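Peptidoglycan D,D-transpeptidase MrdA (Pseudomonas aeruginosa, PDB 7KIS) is a penicillin-binding protein that probably cross-links peptidoglycan strands during cell wall synthesis, acting as a D,D-transpeptidase of the inner membrane. Local coordinates at residues Leu534-Ser539 against Ala572-Pro577; Ala467-Lys472 against Arg508-Met513. One frame throughout, in Å; residues are numbered along the deposited sequence.

Interaction 1 of 2, residues Leu534-Ser539 against Ala572-Pro577; sequences LIAGKS and APANNP. With C9D ((2S,5R)-1-formyl-N'-[(3R)-pyrrolidine-3-carbonyl]-5-[(sulfooxy)amino]piperidine-2-carbohydrazide), chain C.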
ATOM      1  N   LEU A 534     -18.371  -8.381   8.289  1.00 35.36           N
ATOM      2  CA  LEU A 534     -18.682  -7.121   7.631  1.00 37.52           C
ATOM      3  C   LEU A 534     -17.417  -6.526   7.026  1.00 37.42           C
ATOM      4  O   LEU A 534     -16.366  -6.483   7.672  1.00 33.70           O
ATOM      5  CB  LEU A 534     -19.320  -6.146   8.619  1.00 36.94           C
ATOM      6  CG  LEU A 534     -20.735  -6.518   9.067  1.00 42.33           C
ATOM      7  CD1 LEU A 534     -21.326  -5.434   9.953  1.00 39.94           C
ATOM      8  CD2 LEU A 534     -21.632  -6.781   7.864  1.00 34.15           C
ATOM      9  N   ILE A 535     -17.519  -6.074   5.781  1.00 38.47           N
ATOM     10  CA  ILE A 535     -16.399  -5.485   5.056  1.00 34.96           C
ATOM     11  C   ILE A 535     -16.751  -4.040   4.745  1.00 34.59           C
ATOM     12  O   ILE A 535     -17.781  -3.766   4.115  1.00 31.15           O
ATOM     13  CB  ILE A 535     -16.084  -6.257   3.765  1.00 34.15           C
ATOM     14  CG1 ILE A 535     -15.752  -7.716   4.081  1.00 35.44           C
ATOM     15  CG2 ILE A 535     -14.946  -5.589   3.008  1.00 30.84           C
ATOM     16  CD1 ILE A 535     -15.970  -8.655   2.914  1.00 32.16           C
ATOM     17  N   ALA A 536     -15.901  -3.117   5.186  1.00 32.06           N
ATOM     18  CA  ALA A 536     -16.056  -1.700   4.870  1.00 28.92           C
ATOM     19  C   ALA A 536     -15.002  -1.363   3.821  1.00 29.05           C
ATOM     20  O   ALA A 536     -13.859  -1.035   4.140  1.00 42.94           O
ATOM     21  CB  ALA A 536     -15.920  -0.839   6.119  1.00 24.35           C
ATOM     22  N   GLY A 537     -15.399  -1.460   2.553  1.00 22.14           N
ATOM     23  CA  GLY A 537     -14.495  -1.249   1.443  1.00 27.88           C
ATOM     24  C   GLY A 537     -15.106  -0.330   0.401  1.00 31.01           C
ATOM     25  O   GLY A 537     -16.209   0.190   0.571  1.00 32.14           O
ATOM     26  N   LYS A 538     -14.348  -0.131  -0.676  1.00 28.39           N
ATOM     27  CA  LYS A 538     -14.839   0.640  -1.810  1.00 26.03           C
ATOM     28  C   LYS A 538     -14.022   0.290  -3.043  1.00 33.01           C
ATOM     29  O   LYS A 538     -12.789   0.251  -2.982  1.00 37.95           O
ATOM     30  CB  LYS A 538     -14.786   2.146  -1.557  1.00 33.68           C
ATOM     31  CG  LYS A 538     -15.432   2.921  -2.688  1.00 31.71           C
ATOM     32  CD  LYS A 538     -15.392   4.410  -2.471  1.00 27.03           C
ATOM     33  CE  LYS A 538     -16.277   5.104  -3.482  1.00 18.93           C
ATOM     34  NZ  LYS A 538     -16.075   4.509  -4.831  1.00 19.99           N
ATOM     35  N   SER A 539     -14.709   0.043  -4.151  1.00 33.05           N
ATOM     36  CA  SER A 539     -14.056  -0.286  -5.404  1.00 37.52           C
ATOM     37  C   SER A 539     -13.813   0.969  -6.232  1.00 33.65           C
ATOM     38  O   SER A 539     -14.417   2.022  -6.012  1.00 35.15           O
ATOM     39  CB  SER A 539     -14.896  -1.278  -6.207  1.00 37.22           C
ATOM     40  OG  SER A 539     -16.279  -0.990  -6.090  1.00 42.58           O
ATOM     41  N   ALA A 572     -11.649  -4.961   7.583  1.00 26.94           N
ATOM     42  CA  ALA A 572     -12.591  -5.924   8.137  1.00 31.53           C
ATOM     43  C   ALA A 572     -12.019  -6.492   9.426  1.00 33.70           C
ATOM     44  O   ALA A 572     -10.795  -6.538   9.587  1.00 27.79           O
ATOM     45  CB  ALA A 572     -12.878  -7.052   7.135  1.00 29.90           C
ATOM     46  N   PRO A 573     -12.873  -6.898  10.384  1.00 29.27           N
ATOM     47  CA  PRO A 573     -14.320  -6.653  10.400  1.00 30.15           C
ATOM     48  C   PRO A 573     -14.614  -5.166  10.568  1.00 35.43           C
ATOM     49  O   PRO A 573     -13.851  -4.469  11.235  1.00 40.65           O
ATOM     50  CB  PRO A 573     -14.802  -7.464  11.607  1.00 34.00           C
ATOM     51  CG  PRO A 573     -13.756  -8.512  11.798  1.00 24.90           C
ATOM     52  CD  PRO A 573     -12.469  -7.832  11.447  1.00 25.97           C
ATOM     53  N   ALA A 574     -15.702  -4.693   9.955  1.00 33.81           N
ATOM     54  CA  ALA A 574     -15.965  -3.258   9.913  1.00 35.51           C
ATOM     55  C   ALA A 574     -16.126  -2.666  11.308  1.00 39.50           C
ATOM     56  O   ALA A 574     -15.718  -1.525  11.553  1.00 30.99           O
ATOM     57  CB  ALA A 574     -17.206  -2.980   9.066  1.00 41.51           C
ATOM     58  N   ASN A 575     -16.708  -3.421  12.238  1.00 44.92           N
ATOM     59  CA  ASN A 575     -16.932  -2.910  13.585  1.00 43.07           C
ATOM     60  C   ASN A 575     -15.752  -3.136  14.522  1.00 36.79           C
ATOM     61  O   ASN A 575     -15.712  -2.523  15.595  1.00 42.43           O
ATOM     62  CB  ASN A 575     -18.200  -3.532  14.177  1.00 46.02           C
ATOM     63  CG  ASN A 575     -19.465  -2.851  13.683  1.00 49.60           C
ATOM     64  OD1 ASN A 575     -19.468  -2.209  12.631  1.00 38.48           O
ATOM     65  ND2 ASN A 575     -20.546  -2.986  14.441  1.00 53.36           N
ATOM     66  N   ASN A 576     -14.801  -3.993  14.154  1.00 33.24           N
ATOM     67  CA  ASN A 576     -13.569  -4.176  14.927  1.00 38.72           C
ATOM     68  C   ASN A 576     -12.439  -4.446  13.948  1.00 34.98           C
ATOM     69  O   ASN A 576     -12.076  -5.599  13.683  1.00 33.24           O
ATOM     70  CB  ASN A 576     -13.703  -5.297  15.963  1.00 40.77           C
ATOM     71  CG  ASN A 576     -14.255  -6.586  15.382  1.00 51.81           C
ATOM     72  OD1 ASN A 576     -13.514  -7.543  15.156  1.00 47.75           O
ATOM     73  ND2 ASN A 576     -15.564  -6.625  15.156  1.00 49.09           N
ATOM     74  N   PRO A 577     -11.848  -3.390  13.387  1.00 34.14           N
ATOM     75  CA  PRO A 577     -10.873  -3.556  12.297  1.00 31.69           C
ATOM     76  C   PRO A 577      -9.653  -4.363  12.713  1.00 32.02           C
ATOM     77  O   PRO A 577      -8.947  -4.018  13.665  1.00 31.68           O
ATOM     78  CB  PRO A 577     -10.499  -2.113  11.942  1.00 31.48           C
ATOM     79  CG  PRO A 577     -11.652  -1.294  12.411  1.00 38.37           C
ATOM     80  CD  PRO A 577     -12.142  -1.972  13.654  1.00 35.91           C
TER
HETATM   81  OAF C9D C 701     -16.098  -1.162  -9.111  1.00 62.07           O
HETATM   82  SAY C9D C 701     -16.821  -0.074  -9.889  1.00 68.73           S
HETATM   83  OAD C9D C 701     -16.845  -0.400 -11.367  1.00 59.99           O
HETATM   84  OAE C9D C 701     -18.206  -0.139  -9.286  1.00 50.66           O
HETATM   85  OAR C9D C 701     -16.108   1.444  -9.626  1.00 42.22           O
HETATM   86  NAQ C9D C 701     -17.156   2.427  -9.587  1.00 50.29           N
HETATM   87  CAU C9D C 701     -17.061   3.349 -10.791  1.00 40.47           C
HETATM   88  CAJ C9D C 701     -16.089   2.786 -11.758  1.00 45.30           C
HETATM   89  CB  C9D C 701     -15.789   3.705 -12.875  1.00 36.09           C
HETATM   90  CAM C9D C 701     -16.704   4.762 -10.324  1.00 38.86           C
HETATM   91  N   C9D C 701     -15.436   5.308 -10.942  1.00 38.36           N
HETATM   92  CAG C9D C 701     -14.299   5.604 -10.069  1.00 38.94           C
HETATM   93  OAA C9D C 701     -13.189   5.433 -10.466  1.00 47.26           O
HETATM   94  CA  C9D C 701     -15.155   5.007 -12.397  1.00 33.78           C
HETATM   95  C   C9D C 701     -15.678   6.131 -13.276  1.00 30.33           C
HETATM   96  O   C9D C 701     -15.599   6.025 -14.451  1.00 34.86           O
HETATM   97  NAP C9D C 701     -16.291   7.348 -12.692  1.00 34.61           N
HETATM   98  NAO C9D C 701     -16.754   8.339 -13.599  1.00 36.23           N
HETATM   99  CAS C9D C 701     -15.805   9.032 -14.469  1.00 43.70           C
HETATM  100  OAB C9D C 701     -14.644   8.784 -14.417  1.00 45.36           O
HETATM  101  CAV C9D C 701     -16.335  10.112 -15.490  1.00 39.57           C
HETATM  102  CAI C9D C 701     -17.616   9.527 -16.183  1.00 35.65           C
HETATM  103  CAH C9D C 701     -17.157   9.139 -17.651  1.00 43.36           C
HETATM  104  NAN C9D C 701     -16.129   9.970 -17.912  1.00 58.62           N
HETATM  105  CAL C9D C 701     -15.406  10.286 -16.471  1.00 48.60           C
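Leu534 lends its carbonyl to the turn that follows Ala572. The amide of Ala574 donates to it, N to O 3.0 Å, but the bond is bent to 135° at the hydrogen and the donor stands above the carbonyl plane. Pro573, which follows a cis peptide, adds a C-H...O contact from its CA to the same Leu534 O at 3.4 Å. Ala574 CB then nestles between two methyl or methylene neighbours, with Leu534 CB 3.8 Å from it and Ala536 CB 3.9 Å. This is the close, buried part.

The outer side is looser: Leu534 is exposed, and its side chain reaches the turn through CB. Ile535 is buried, yet its CB points away and its side chain meets the turn through CG1, 4.2 Å from Ala572 CB. At the far end Ser539, away from the turn, makes a weak hydrogen bond from OG to C9D OAF; Lys538 and Ser539 open the Lys-Ser-Gly motif of penicillin-binding active sites.

Around the contact, Ala536 bonds by its backbone to Phe571 of strand 566-572. Helix 591-607 covers Ile535 with Lys600 and Met603, while Gln514 of helix 504-518 touches Leu534 and Ala574.

Interaction 2 of 2, residues Ala467-Lys472 against Arg508-Met513; sequences ALLANK and RVDYGM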
ATOM      1  N   ALA A 467      -6.122   1.692   6.256  1.00 29.29           N
ATOM      2  CA  ALA A 467      -5.884   1.497   7.681  1.00 27.87           C
ATOM      3  C   ALA A 467      -6.257   2.734   8.484  1.00 26.35           C
ATOM      4  O   ALA A 467      -6.697   2.621   9.633  1.00 27.94           O
ATOM      5  CB  ALA A 467      -4.421   1.128   7.926  1.00 28.06           C
ATOM      6  N   LEU A 468      -6.089   3.921   7.895  1.00 32.73           N
ATOM      7  CA  LEU A 468      -6.442   5.156   8.586  1.00 27.49           C
ATOM      8  C   LEU A 468      -7.943   5.254   8.823  1.00 31.55           C
ATOM      9  O   LEU A 468      -8.382   5.654   9.908  1.00 34.87           O
ATOM     10  CB  LEU A 468      -5.950   6.355   7.778  1.00 29.55           C
ATOM     11  CG  LEU A 468      -5.315   7.520   8.534  1.00 41.64           C
ATOM     12  CD1 LEU A 468      -4.490   7.027   9.711  1.00 37.30           C
ATOM     13  CD2 LEU A 468      -4.460   8.329   7.576  1.00 44.23           C
ATOM     14  N   LEU A 469      -8.748   4.893   7.822  1.00 26.73           N
ATOM     15  CA  LEU A 469     -10.194   4.876   8.010  1.00 26.75           C
ATOM     16  C   LEU A 469     -10.608   3.822   9.027  1.00 34.32           C
ATOM     17  O   LEU A 469     -11.612   3.995   9.727  1.00 34.16           O
ATOM     18  CB  LEU A 469     -10.892   4.632   6.672  1.00 28.23           C
ATOM     19  CG  LEU A 469     -10.755   5.759   5.649  1.00 30.71           C
ATOM     20  CD1 LEU A 469     -11.105   5.272   4.250  1.00 27.48           C
ATOM     21  CD2 LEU A 469     -11.623   6.942   6.043  1.00 23.27           C
ATOM     22  N   ALA A 470      -9.854   2.724   9.115  1.00 31.17           N
ATOM     23  CA  ALA A 470     -10.126   1.710  10.126  1.00 31.31           C
ATOM     24  C   ALA A 470      -9.689   2.162  11.515  1.00 32.04           C
ATOM     25  O   ALA A 470     -10.317   1.788  12.512  1.00 35.23           O
ATOM     26  CB  ALA A 470      -9.429   0.405   9.749  1.00 26.47           C
ATOM     27  N   ASN A 471      -8.630   2.965  11.600  1.00 31.31           N
ATOM     28  CA  ASN A 471      -8.036   3.364  12.871  1.00 29.51           C
ATOM     29  C   ASN A 471      -8.658   4.620  13.467  1.00 32.63           C
ATOM     30  O   ASN A 471      -8.177   5.095  14.502  1.00 43.44           O
ATOM     31  CB  ASN A 471      -6.530   3.576  12.700  1.00 32.29           C
ATOM     32  CG  ASN A 471      -5.723   2.919  13.799  1.00 39.36           C
ATOM     33  OD1 ASN A 471      -6.254   2.140  14.591  1.00 41.47           O
ATOM     34  ND2 ASN A 471      -4.434   3.230  13.854  1.00 40.71           N
ATOM     35  N   LYS A 472      -9.699   5.170  12.839  1.00 32.51           N
ATOM     36  CA  LYS A 472     -10.354   6.398  13.296  1.00 34.93           C
ATOM     37  C   LYS A 472      -9.388   7.579  13.363  1.00 41.02           C
ATOM     38  O   LYS A 472      -9.536   8.468  14.204  1.00 44.80           O
ATOM     39  CB  LYS A 472     -11.030   6.198  14.656  1.00 37.45           C
ATOM     40  CG  LYS A 472     -11.991   5.025  14.720  1.00 42.16           C
ATOM     41  CD  LYS A 472     -13.111   5.176  13.711  1.00 31.38           C
ATOM     42  CE  LYS A 472     -14.179   4.118  13.921  1.00 49.76           C
ATOM     43  NZ  LYS A 472     -14.715   4.142  15.311  1.00 41.71           N
ATOM     44  N   ARG A 508     -19.701   7.242  10.066  1.00 30.15           N
ATOM     45  CA  ARG A 508     -20.630   7.465   8.963  1.00 31.19           C
ATOM     46  C   ARG A 508     -20.009   7.121   7.614  1.00 30.89           C
ATOM     47  O   ARG A 508     -20.661   6.496   6.771  1.00 33.72           O
ATOM     48  CB  ARG A 508     -21.121   8.911   8.982  1.00 30.09           C
ATOM     49  CG  ARG A 508     -21.980   9.232  10.192  1.00 30.53           C
ATOM     50  CD  ARG A 508     -22.710  10.546  10.024  1.00 31.97           C
ATOM     51  NE  ARG A 508     -22.047  11.631  10.740  1.00 35.49           N
ATOM     52  CZ  ARG A 508     -22.433  12.087  11.926  1.00 29.09           C
ATOM     53  NH1 ARG A 508     -23.482  11.552  12.535  1.00 30.47           N
ATOM     54  NH2 ARG A 508     -21.771  13.079  12.505  1.00 31.82           N
ATOM     55  N   VAL A 509     -18.758   7.526   7.389  1.00 26.42           N
ATOM     56  CA  VAL A 509     -18.072   7.155   6.156  1.00 28.37           C
ATOM     57  C   VAL A 509     -17.789   5.658   6.131  1.00 24.23           C
ATOM     58  O   VAL A 509     -17.911   5.007   5.085  1.00 20.15           O
ATOM     59  CB  VAL A 509     -16.785   7.985   5.994  1.00 33.03           C
ATOM     60  CG1 VAL A 509     -15.848   7.339   4.987  1.00 15.60           C
ATOM     61  CG2 VAL A 509     -17.123   9.407   5.577  1.00 28.31           C
ATOM     62  N   ASP A 510     -17.423   5.084   7.279  1.00 24.52           N
ATOM     63  CA  ASP A 510     -17.211   3.642   7.347  1.00 26.53           C
ATOM     64  C   ASP A 510     -18.491   2.883   7.024  1.00 30.06           C
ATOM     65  O   ASP A 510     -18.457   1.859   6.331  1.00 33.74           O
ATOM     66  CB  ASP A 510     -16.686   3.249   8.728  1.00 34.42           C
ATOM     67  CG  ASP A 510     -15.245   3.676   8.949  1.00 46.96           C
ATOM     68  OD1 ASP A 510     -14.667   4.326   8.053  1.00 45.56           O
ATOM     69  OD2 ASP A 510     -14.691   3.363  10.025  1.00 55.70           O
ATOM     70  N   TYR A 511     -19.635   3.372   7.512  1.00 16.90           N
ATOM     71  CA  TYR A 511     -20.905   2.740   7.174  1.00 26.95           C
ATOM     72  C   TYR A 511     -21.224   2.884   5.692  1.00 30.47           C
ATOM     73  O   TYR A 511     -21.829   1.983   5.099  1.00 30.98           O
ATOM     74  CB  TYR A 511     -22.034   3.327   8.019  1.00 31.53           C
ATOM     75  CG  TYR A 511     -23.360   2.627   7.825  1.00 31.12           C
ATOM     76  CD1 TYR A 511     -23.578   1.358   8.345  1.00 38.37           C
ATOM     77  CD2 TYR A 511     -24.392   3.233   7.121  1.00 31.88           C
ATOM     78  CE1 TYR A 511     -24.787   0.712   8.170  1.00 44.75           C
ATOM     79  CE2 TYR A 511     -25.605   2.595   6.941  1.00 34.30           C
ATOM     80  CZ  TYR A 511     -25.797   1.335   7.469  1.00 37.53           C
ATOM     81  OH  TYR A 511     -27.001   0.693   7.294  1.00 43.50           O
ATOM     82  N   GLY A 512     -20.829   4.001   5.079  1.00 27.88           N
ATOM     83  CA  GLY A 512     -20.978   4.122   3.639  1.00 26.97           C
ATOM     84  C   GLY A 512     -20.100   3.131   2.902  1.00 25.51           C
ATOM     85  O   GLY A 512     -20.540   2.474   1.954  1.00 32.13           O
ATOM     86  N   MET A 513     -18.838   3.019   3.323  1.00 26.96           N
ATOM     87  CA  MET A 513     -17.972   1.965   2.807  1.00 26.11           C
ATOM     88  C   MET A 513     -18.515   0.584   3.146  1.00 25.50           C
ATOM     89  O   MET A 513     -18.307  -0.371   2.389  1.00 25.71           O
ATOM     90  CB  MET A 513     -16.559   2.119   3.368  1.00 27.82           C
ATOM     91  CG  MET A 513     -15.839   3.381   2.944  1.00 24.05           C
ATOM     92  SD  MET A 513     -14.188   3.464   3.664  1.00 33.84           S
ATOM     93  CE  MET A 513     -13.353   2.159   2.766  1.00 29.57           C
TER
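Leu469 reaches from the last turn of helix 459-470 to three residues of helix 504-518: Val509, Asp510 and Met513.

The apolar part is carried by its two methyls. CD1 lies 3.6 Å from Met513 SD, and the two side chains cross at about a right angle. Met513 runs extended as far as SD and then bends at chi3 (70°), so that SD and not CE is the atom nearest Leu469 CD1 and the methyl CE turns aside, 4.1 Å from it. The other methyl, Leu469 CD2, makes a looser contact with Val509 CG1 at 4.4 Å. With CG beside its backbone N (chi1 -67°), the leucine puts both branches into the gap between the helices.

The polar part involves no hydrogen bond between the segments. The carboxylate of Asp510 faces the carbonyl of Leu469, OD2 to O 3.2 Å, and as both are acceptors they do not pair directly.

Charge enters through Lys472, which leaves helical geometry with positive phi just past the helix. Its chain, bent at chi2 and chi4, passes CE within 4.0 Å of Asp510 OD2. The ammonium NZ stands 5.3 Å from Asp510 OD2 and makes its salt bridge with Asp507 instead, one turn earlier on helix 504-518. Its charge may nonetheless ease the meeting of Asp510 with the carbonyl.

On one side Pro331 and Leu335 of helix 330-340 meet Val509, and Leu335 also touches Leu469; on the sheet side Phe571 of strand 566-572 packs on Leu469 and Asp510. This is helix-to-helix packing in the transpeptidase core, where the two helices lie between the antiparallel sheet and helix 330-340, which follows Ser327, the predicted acyl-ester nucleophile.

In the fold
The two interactions follow one another along the chain, 467-472 with 508-513 closing before 534-539 with 572-577 opens, and their centres are 8 Å apart inside the transpeptidase domain. Interaction 1 belongs to the edge of the five-stranded antiparallel sheet, where strand 536-541 is outermost; interaction 2 is part of the helical layer packed on it. They join directly: Gly537 N probably hydrogen-bonds to Met513 O, Met513 CE packs on Ala536 O, and Pro577 CG rests on Ala470 O. Helix 504-518 thus bridges helix 459-470 and the edge strand. That strand runs on from this packing to Ser539 and Thr541, which bind C9D; the Met513 side chain is about 13 Å from the inhibitor.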